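Long-range contacts in cytosolic phospholipase A2 delta (Homo sapiens, PDB 5IZ5), which hydrolyses glycerophospholipids at the sn-2 position in a calcium-dependent manner, with a preference for linoleic acid there: residues B[313-324]-B[801-811]; B[492-501]-B[608-616]. The protein carries 3 engineered substitutions. All blocks are in the same frame, centred on the assembly; numbering follows the deposited sequence.

Contact 1: B[313-324]-B[801-811]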
# COMPACT_ATOMS: atom_id res chain seq x y z
N LEU B 313 -0.07 31.10 22.75
CA LEU B 313 0.93 32.14 22.51
C LEU B 313 0.51 33.51 23.08
O LEU B 313 1.26 34.48 22.95
CB LEU B 313 1.24 32.25 21.01
CG LEU B 313 2.36 31.38 20.42
CD1 LEU B 313 2.57 30.08 21.18
CD2 LEU B 313 2.09 31.09 18.95
N GLN B 314 -0.66 33.57 23.71
CA GLN B 314 -1.20 34.82 24.24
C GLN B 314 -1.16 35.90 23.16
O GLN B 314 -0.62 36.98 23.38
CB GLN B 314 -0.43 35.26 25.50
CG GLN B 314 -0.56 34.30 26.68
CD GLN B 314 -1.95 34.31 27.29
OE1 GLN B 314 -2.90 33.75 26.73
NE2 GLN B 314 -2.09 34.95 28.45
N LEU B 315 -1.72 35.58 21.99
CA LEU B 315 -1.65 36.46 20.83
C LEU B 315 -2.58 37.65 20.96
O LEU B 315 -3.75 37.51 21.34
CB LEU B 315 -1.99 35.70 19.54
CG LEU B 315 -1.06 34.58 19.08
CD1 LEU B 315 -1.61 33.90 17.84
CD2 LEU B 315 0.35 35.09 18.82
N ASP B 316 -2.04 38.82 20.60
CA ASP B 316 -2.78 40.07 20.50
C ASP B 316 -4.14 39.86 19.83
O ASP B 316 -5.19 39.98 20.47
CB ASP B 316 -1.94 41.10 19.72
CG ASP B 316 -0.95 40.45 18.74
OD1 ASP B 316 0.09 39.90 19.19
OD2 ASP B 316 -1.21 40.46 17.52
N ARG B 317 -4.12 39.52 18.54
CA ARG B 317 -5.35 39.43 17.76
C ARG B 317 -5.71 38.01 17.34
O ARG B 317 -5.06 37.02 17.72
CB ARG B 317 -5.25 40.35 16.53
CG ARG B 317 -6.54 41.14 16.29
CD ARG B 317 -6.29 42.58 15.91
NE ARG B 317 -6.24 42.82 14.46
CZ ARG B 317 -5.61 43.84 13.87
NH1 ARG B 317 -4.93 44.74 14.58
NH2 ARG B 317 -5.64 43.95 12.55
N ASP B 318 -6.81 37.92 16.60
CA ASP B 318 -7.28 36.66 16.05
C ASP B 318 -6.56 36.35 14.75
O ASP B 318 -6.34 37.24 13.93
CB ASP B 318 -8.78 36.72 15.83
CG ASP B 318 -9.55 36.86 17.12
OD1 ASP B 318 -10.55 37.60 17.12
OD2 ASP B 318 -9.13 36.24 18.13
N LEU B 319 -6.22 35.08 14.58
CA LEU B 319 -5.52 34.64 13.39
C LEU B 319 -6.42 34.52 12.18
O LEU B 319 -7.52 33.97 12.25
CB LEU B 319 -4.82 33.30 13.63
CG LEU B 319 -3.63 33.38 14.57
CD1 LEU B 319 -3.16 31.98 14.94
CD2 LEU B 319 -2.49 34.18 13.95
N GLN B 320 -5.93 35.07 11.08
CA GLN B 320 -6.48 34.87 9.77
C GLN B 320 -6.23 33.42 9.32
O GLN B 320 -5.23 32.80 9.70
CB GLN B 320 -5.85 35.90 8.78
CG GLN B 320 -4.31 36.03 8.72
CD GLN B 320 -3.60 36.52 10.00
OE1 GLN B 320 -4.08 36.30 11.11
NE2 GLN B 320 -2.43 37.14 9.83
N GLU B 321 -7.16 32.86 8.54
CA GLU B 321 -7.08 31.47 8.08
C GLU B 321 -5.73 31.15 7.42
O GLU B 321 -5.12 30.12 7.69
CB GLU B 321 -8.21 31.15 7.09
CG GLU B 321 -8.99 29.87 7.48
CD GLU B 321 -9.13 28.86 6.35
OE1 GLU B 321 -10.13 28.10 6.31
OE2 GLU B 321 -8.22 28.80 5.51
N ASP B 322 -5.31 32.06 6.54
CA ASP B 322 -4.03 31.96 5.83
C ASP B 322 -2.80 32.10 6.71
O ASP B 322 -1.69 31.83 6.25
CB ASP B 322 -3.96 33.03 4.73
CG ASP B 322 -4.13 34.44 5.29
OD1 ASP B 322 -5.25 34.99 5.20
OD2 ASP B 322 -3.14 34.98 5.85
N GLU B 323 -2.96 32.55 7.95
CA GLU B 323 -1.83 32.69 8.86
C GLU B 323 -1.67 31.49 9.78
O GLU B 323 -0.63 31.36 10.41
CB GLU B 323 -1.99 33.98 9.67
CG GLU B 323 -0.90 34.30 10.69
CD GLU B 323 0.50 34.26 10.10
OE1 GLU B 323 0.81 35.15 9.29
OE2 GLU B 323 1.30 33.36 10.46
N VAL B 324 -2.66 30.60 9.83
CA VAL B 324 -2.61 29.46 10.75
C VAL B 324 -1.56 28.46 10.27
O VAL B 324 -1.70 27.91 9.17
CB VAL B 324 -3.98 28.75 10.88
CG1 VAL B 324 -3.91 27.61 11.89
CG2 VAL B 324 -5.06 29.74 11.32
N LEU B 801 6.80 26.37 21.84
CA LEU B 801 6.15 27.67 21.68
C LEU B 801 6.96 28.59 20.77
O LEU B 801 6.40 29.28 19.92
CB LEU B 801 5.92 28.34 23.05
CG LEU B 801 4.96 27.62 24.00
CD1 LEU B 801 5.02 28.23 25.39
CD2 LEU B 801 3.53 27.64 23.48
N GLN B 802 8.28 28.59 20.95
CA GLN B 802 9.18 29.33 20.06
C GLN B 802 9.05 28.91 18.61
O GLN B 802 8.99 29.75 17.72
CB GLN B 802 10.62 29.19 20.53
CG GLN B 802 11.59 30.12 19.80
CD GLN B 802 13.02 29.62 19.86
OE1 GLN B 802 13.51 29.26 20.93
NE2 GLN B 802 13.71 29.60 18.71
N ALA B 803 9.01 27.60 18.36
CA ALA B 803 8.86 27.08 17.00
C ALA B 803 7.51 27.46 16.43
O ALA B 803 7.40 27.83 15.26
CB ALA B 803 9.04 25.57 16.98
N LEU B 804 6.47 27.38 17.26
CA LEU B 804 5.14 27.81 16.85
C LEU B 804 5.13 29.29 16.45
O LEU B 804 4.51 29.64 15.44
CB LEU B 804 4.12 27.55 17.96
CG LEU B 804 3.70 26.09 18.12
CD1 LEU B 804 2.97 25.87 19.44
CD2 LEU B 804 2.84 25.63 16.95
N ARG B 805 5.82 30.14 17.21
CA ARG B 805 5.94 31.56 16.88
C ARG B 805 6.64 31.76 15.54
O ARG B 805 6.20 32.55 14.72
CB ARG B 805 6.68 32.34 17.96
CG ARG B 805 5.86 32.56 19.22
CD ARG B 805 6.54 33.51 20.19
NE ARG B 805 5.74 33.67 21.39
CZ ARG B 805 4.63 34.42 21.48
NH1 ARG B 805 4.18 35.10 20.44
NH2 ARG B 805 3.98 34.48 22.64
N THR B 806 7.74 31.04 15.34
CA THR B 806 8.48 31.11 14.08
C THR B 806 7.62 30.61 12.92
O THR B 806 7.58 31.23 11.86
CB THR B 806 9.77 30.29 14.13
OG1 THR B 806 10.50 30.62 15.31
CG2 THR B 806 10.63 30.56 12.90
N ALA B 807 6.93 29.49 13.13
CA ALA B 807 6.02 28.94 12.13
C ALA B 807 4.96 29.97 11.76
O ALA B 807 4.62 30.13 10.59
CB ALA B 807 5.35 27.67 12.65
N LEU B 808 4.46 30.67 12.78
CA LEU B 808 3.47 31.72 12.58
C LEU B 808 4.04 32.86 11.72
O LEU B 808 3.41 33.26 10.74
CB LEU B 808 3.00 32.26 13.94
CG LEU B 808 1.72 33.09 13.97
CD1 LEU B 808 0.54 32.28 13.45
CD2 LEU B 808 1.45 33.56 15.39
N LYS B 809 5.23 33.34 12.06
CA LYS B 809 5.87 34.42 11.29
C LYS B 809 6.04 34.04 9.83
O LYS B 809 5.71 34.82 8.95
CB LYS B 809 7.23 34.76 11.90
CG LYS B 809 7.12 35.49 13.23
CD LYS B 809 8.46 35.68 13.92
CE LYS B 809 8.31 35.70 15.43
NZ LYS B 809 9.62 35.91 16.11
N HIS B 810 6.55 32.84 9.60
CA HIS B 810 6.76 32.32 8.25
C HIS B 810 5.48 32.33 7.42
O HIS B 810 5.53 32.56 6.21
CB HIS B 810 7.36 30.91 8.33
CG HIS B 810 7.29 30.14 7.05
ND1 HIS B 810 6.61 28.94 6.93
CD2 HIS B 810 7.81 30.40 5.83
CE1 HIS B 810 6.72 28.50 5.68
NE2 HIS B 810 7.44 29.37 5.00
N ARG B 811 4.33 32.09 8.06
CA ARG B 811 3.05 32.08 7.36
C ARG B 811 2.41 33.47 7.26
O ARG B 811 3.10 34.48 7.22
CB ARG B 811 2.07 31.12 8.03
CG ARG B 811 2.26 29.68 7.62
CD ARG B 811 0.92 29.05 7.36
NE ARG B 811 0.43 29.42 6.04
CZ ARG B 811 -0.71 28.99 5.52
NH1 ARG B 811 -1.52 28.19 6.21
NH2 ARG B 811 -1.07 29.39 4.30
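Leu808 turns its CG anti to the backbone N (chi1 -164°), which sends its two methyls off the 801-810 helix toward the loop: CD2 meets the methyls of Leu315 tip to tip, 3.9 Å from Leu315 CD2, while CD1 lies 3.6 Å from Leu319 CD2. Arg805 instead runs extended from CG to NE, alongside Leu313 and in the opposite direction, and its guanidinium carries Leu313 CG over one face. From there Arg805 NH2 gives a short but bent, weak hydrogen bond to Leu313 O (2.7 Å, N-H...O 130°). Leu313 is a knob in the hole formed by Leu801, Leu804, Arg805 and Leu808, tight at its far end, where CD1 stands 3.5 Å from Leu801 CD2. The C-terminal helix thus packs on the link between helix 292-313 and strand 327-331 of the catalytic domain, while Leu804 also touches Leu672 of strand 672-676. With Leu313 cut back to an alanine here, the hole would probably be left part empty and the apolar cover over the Arg805 guanidinium thinned. At the chain end, Arg811 NH1 donates to Val324 O (3.0 Å, 147°), and Asp322 O sits over the centre of one guanidinium face, without a hydrogen bond.

Contact 2: B[492-501]-B[608-616]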
# COMPACT_ATOMS: atom_id res chain seq x y z
N VAL B 492 -7.38 5.88 1.26
CA VAL B 492 -6.25 4.97 1.27
C VAL B 492 -5.72 4.92 -0.15
O VAL B 492 -6.48 4.73 -1.10
CB VAL B 492 -6.69 3.56 1.69
CG1 VAL B 492 -5.52 2.60 1.64
CG2 VAL B 492 -7.31 3.57 3.08
N GLY B 493 -4.41 5.12 -0.31
CA GLY B 493 -3.84 5.13 -1.65
C GLY B 493 -2.35 5.35 -1.77
O GLY B 493 -1.64 5.49 -0.78
N PHE B 494 -1.92 5.38 -3.03
CA PHE B 494 -0.53 5.47 -3.39
C PHE B 494 -0.15 6.91 -3.63
O PHE B 494 -0.72 7.55 -4.52
CB PHE B 494 -0.27 4.69 -4.70
CG PHE B 494 -0.29 3.21 -4.55
CD1 PHE B 494 0.89 2.50 -4.52
CD2 PHE B 494 -1.50 2.51 -4.49
CE1 PHE B 494 0.88 1.12 -4.40
CE2 PHE B 494 -1.52 1.14 -4.37
CZ PHE B 494 -0.32 0.44 -4.33
N LEU B 495 0.83 7.40 -2.88
CA LEU B 495 1.38 8.73 -3.11
C LEU B 495 1.99 8.86 -4.52
O LEU B 495 1.78 9.84 -5.22
CB LEU B 495 2.40 9.08 -2.02
CG LEU B 495 1.89 9.14 -0.57
CD1 LEU B 495 3.04 9.33 0.42
CD2 LEU B 495 0.84 10.23 -0.39
N LYS B 496 2.72 7.83 -4.96
CA LYS B 496 3.37 7.85 -6.28
C LYS B 496 2.38 7.95 -7.47
O LYS B 496 2.66 8.65 -8.46
CB LYS B 496 4.22 6.58 -6.44
CG LYS B 496 5.09 6.49 -7.70
CD LYS B 496 5.26 5.04 -8.16
CE LYS B 496 6.32 4.29 -7.40
NZ LYS B 496 6.72 3.07 -8.15
N TYR B 497 1.24 7.28 -7.38
CA TYR B 497 0.31 7.19 -8.52
C TYR B 497 -0.88 8.16 -8.43
O TYR B 497 -1.68 8.28 -9.38
CB TYR B 497 -0.23 5.77 -8.67
CG TYR B 497 0.81 4.69 -8.88
CD1 TYR B 497 1.51 4.59 -10.08
CD2 TYR B 497 1.07 3.76 -7.90
CE1 TYR B 497 2.46 3.60 -10.27
CE2 TYR B 497 2.01 2.76 -8.08
CZ TYR B 497 2.70 2.68 -9.27
OH TYR B 497 3.64 1.69 -9.45
N GLY B 498 -1.01 8.85 -7.29
CA GLY B 498 -2.10 9.78 -7.08
C GLY B 498 -3.46 9.11 -7.21
O GLY B 498 -4.36 9.63 -7.87
N ALA B 499 -3.62 7.97 -6.55
CA ALA B 499 -4.80 7.13 -6.72
C ALA B 499 -5.23 6.57 -5.38
O ALA B 499 -4.44 5.94 -4.69
CB ALA B 499 -4.49 6.01 -7.71
N PHE B 500 -6.48 6.82 -5.03
CA PHE B 500 -6.97 6.56 -3.69
C PHE B 500 -8.39 5.99 -3.70
O PHE B 500 -9.17 6.25 -4.62
CB PHE B 500 -6.94 7.87 -2.88
CG PHE B 500 -5.55 8.34 -2.51
CD1 PHE B 500 -5.04 8.13 -1.24
CD2 PHE B 500 -4.77 9.02 -3.43
CE1 PHE B 500 -3.76 8.56 -0.90
CE2 PHE B 500 -3.49 9.45 -3.11
CZ PHE B 500 -2.98 9.22 -1.84
N VAL B 501 -8.73 5.26 -2.65
CA VAL B 501 -10.10 4.82 -2.43
C VAL B 501 -10.48 5.10 -0.99
O VAL B 501 -9.61 5.21 -0.13
CB VAL B 501 -10.30 3.32 -2.71
CG1 VAL B 501 -10.08 3.02 -4.19
CG2 VAL B 501 -9.38 2.48 -1.84
N ASN B 608 -5.60 -5.42 -5.41
CA ASN B 608 -5.08 -4.14 -5.83
C ASN B 608 -6.17 -3.25 -6.43
O ASN B 608 -6.66 -3.53 -7.53
CB ASN B 608 -3.97 -4.35 -6.86
CG ASN B 608 -3.35 -3.06 -7.33
OD1 ASN B 608 -3.57 -1.99 -6.75
ND2 ASN B 608 -2.54 -3.14 -8.37
N PHE B 609 -6.53 -2.18 -5.73
CA PHE B 609 -7.53 -1.24 -6.24
C PHE B 609 -7.12 -0.51 -7.52
O PHE B 609 -7.96 0.07 -8.20
CB PHE B 609 -8.00 -0.26 -5.14
CG PHE B 609 -6.89 0.50 -4.46
CD1 PHE B 609 -6.41 1.69 -4.99
CD2 PHE B 609 -6.38 0.06 -3.25
CE1 PHE B 609 -5.40 2.39 -4.34
CE2 PHE B 609 -5.37 0.75 -2.61
CZ PHE B 609 -4.88 1.92 -3.15
N LEU B 610 -5.83 -0.55 -7.86
CA LEU B 610 -5.36 -0.00 -9.13
C LEU B 610 -5.48 -0.96 -10.32
O LEU B 610 -5.16 -0.57 -11.44
CB LEU B 610 -3.89 0.43 -8.99
CG LEU B 610 -3.54 1.41 -7.88
CD1 LEU B 610 -2.09 1.83 -7.99
CD2 LEU B 610 -4.45 2.64 -7.91
N GLN B 611 -5.92 -2.20 -10.08
CA GLN B 611 -5.88 -3.24 -11.12
C GLN B 611 -6.46 -2.80 -12.47
O GLN B 611 -7.56 -2.26 -12.54
CB GLN B 611 -6.60 -4.52 -10.66
CG GLN B 611 -6.51 -5.64 -11.69
CD GLN B 611 -7.10 -6.96 -11.22
OE1 GLN B 611 -7.70 -7.07 -10.16
NE2 GLN B 611 -6.94 -7.98 -12.05
N GLY B 612 -5.69 -3.01 -13.53
CA GLY B 612 -6.17 -2.74 -14.88
C GLY B 612 -5.94 -1.33 -15.37
O GLY B 612 -5.92 -1.10 -16.58
N LEU B 613 -5.72 -0.38 -14.46
CA LEU B 613 -5.38 0.98 -14.87
C LEU B 613 -4.05 0.97 -15.59
O LEU B 613 -3.20 0.10 -15.35
CB LEU B 613 -5.31 1.91 -13.65
CG LEU B 613 -6.64 2.10 -12.91
CD1 LEU B 613 -6.42 2.78 -11.57
CD2 LEU B 613 -7.62 2.89 -13.77
N GLN B 614 -3.86 1.94 -16.48
CA GLN B 614 -2.66 1.99 -17.31
C GLN B 614 -1.86 3.27 -17.09
O GLN B 614 -2.39 4.27 -16.61
CB GLN B 614 -3.06 1.83 -18.77
CG GLN B 614 -4.00 0.64 -19.01
CD GLN B 614 -4.28 0.37 -20.47
OE1 GLN B 614 -4.03 1.21 -21.32
NE2 GLN B 614 -4.81 -0.83 -20.76
N LEU B 615 -0.58 3.23 -17.43
CA LEU B 615 0.30 4.37 -17.23
C LEU B 615 0.17 5.36 -18.37
O LEU B 615 0.15 4.96 -19.53
CB LEU B 615 1.76 3.93 -17.07
CG LEU B 615 2.19 3.24 -15.77
CD1 LEU B 615 1.78 4.06 -14.56
CD2 LEU B 615 1.65 1.82 -15.67
N HIS B 616 0.14 6.64 -18.04
CA HIS B 616 0.07 7.71 -19.03
C HIS B 616 1.37 7.75 -19.83
O HIS B 616 2.43 7.37 -19.32
CB HIS B 616 -0.16 9.06 -18.34
CG HIS B 616 -0.63 10.14 -19.25
ND1 HIS B 616 0.21 10.85 -20.08
CD2 HIS B 616 -1.87 10.65 -19.46
CE1 HIS B 616 -0.48 11.73 -20.77
NE2 HIS B 616 -1.74 11.64 -20.40
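The Phe494 ring takes Leu610 CD1 over one face, the methyl 4.0 Å from the ring centroid and 26° off the normal, a CH-pi contact displaced toward the rim. At its edge, in the ring plane, comes Phe609 CE1. The two phenyl planes meet at a slant of 58° with centroids 5.6 Å apart. Val501 CG2 covers one face of the Phe609 ring, 4.2 Å from the centroid, and Ala499 O lies at the edge of that ring. Phe609 has CG between its backbone N and carbonyl carbon (chi1 54°), which lays the ring against Val501, with CE1 near Ala499 O and CZ near Gly493 CA. Leu610 divides its branches: CD1 also touches Tyr497 CD2, obliquely to that ring, while CD2 presses on Ala499 CB at 3.4 Å, closer than usual for two carbons. No hydrogen bond crosses the contact; the polar side chains bond within their own segment or to residues outside both. Asn608 OD1 accepts from Leu610 N (2.9 Å), the donor standing above the amide carbonyl plane, and Asn608 ND2 binds Glu644 O. Tyr497 OH is held by Glu483 and Thr641. Phe609 and Leu610 are buried against the hairpin of strands 492-494 and 499-501, which supplies the Phe494 ring and in which Gly498 and Ala499 face Phe494 as a G1 beta bulge; residues 608-611 covering it form a type I beta turn opened by an Asx turn.

How the contacts relate
From the N terminus the chain first passes the C2 domain and a probable second C2-type domain, then helix 292-313, whose end starts contact 1. It continues through strand 327-331 and further strands of the mixed sheet to its hairpin 492-501, and contact 2 closes there a loop of 106 residues when the chain returns at 608-616. Helix 797-810 finally closes the much larger loop of contact 1 across 476 residues; contact 2 therefore lies wholly within it. Their centres are 37 Å apart, their nearest atoms about 19 Å. Contact 1 joins the C-terminal helix to the peripheral 313-324 loop, whereas buried contact 2 joins the hairpin of the mixed catalytic sheet to 608-616, whose strand 614-615 pairs antiparallel with strand 160-172 of the large antiparallel sheet, where the two sheets meet.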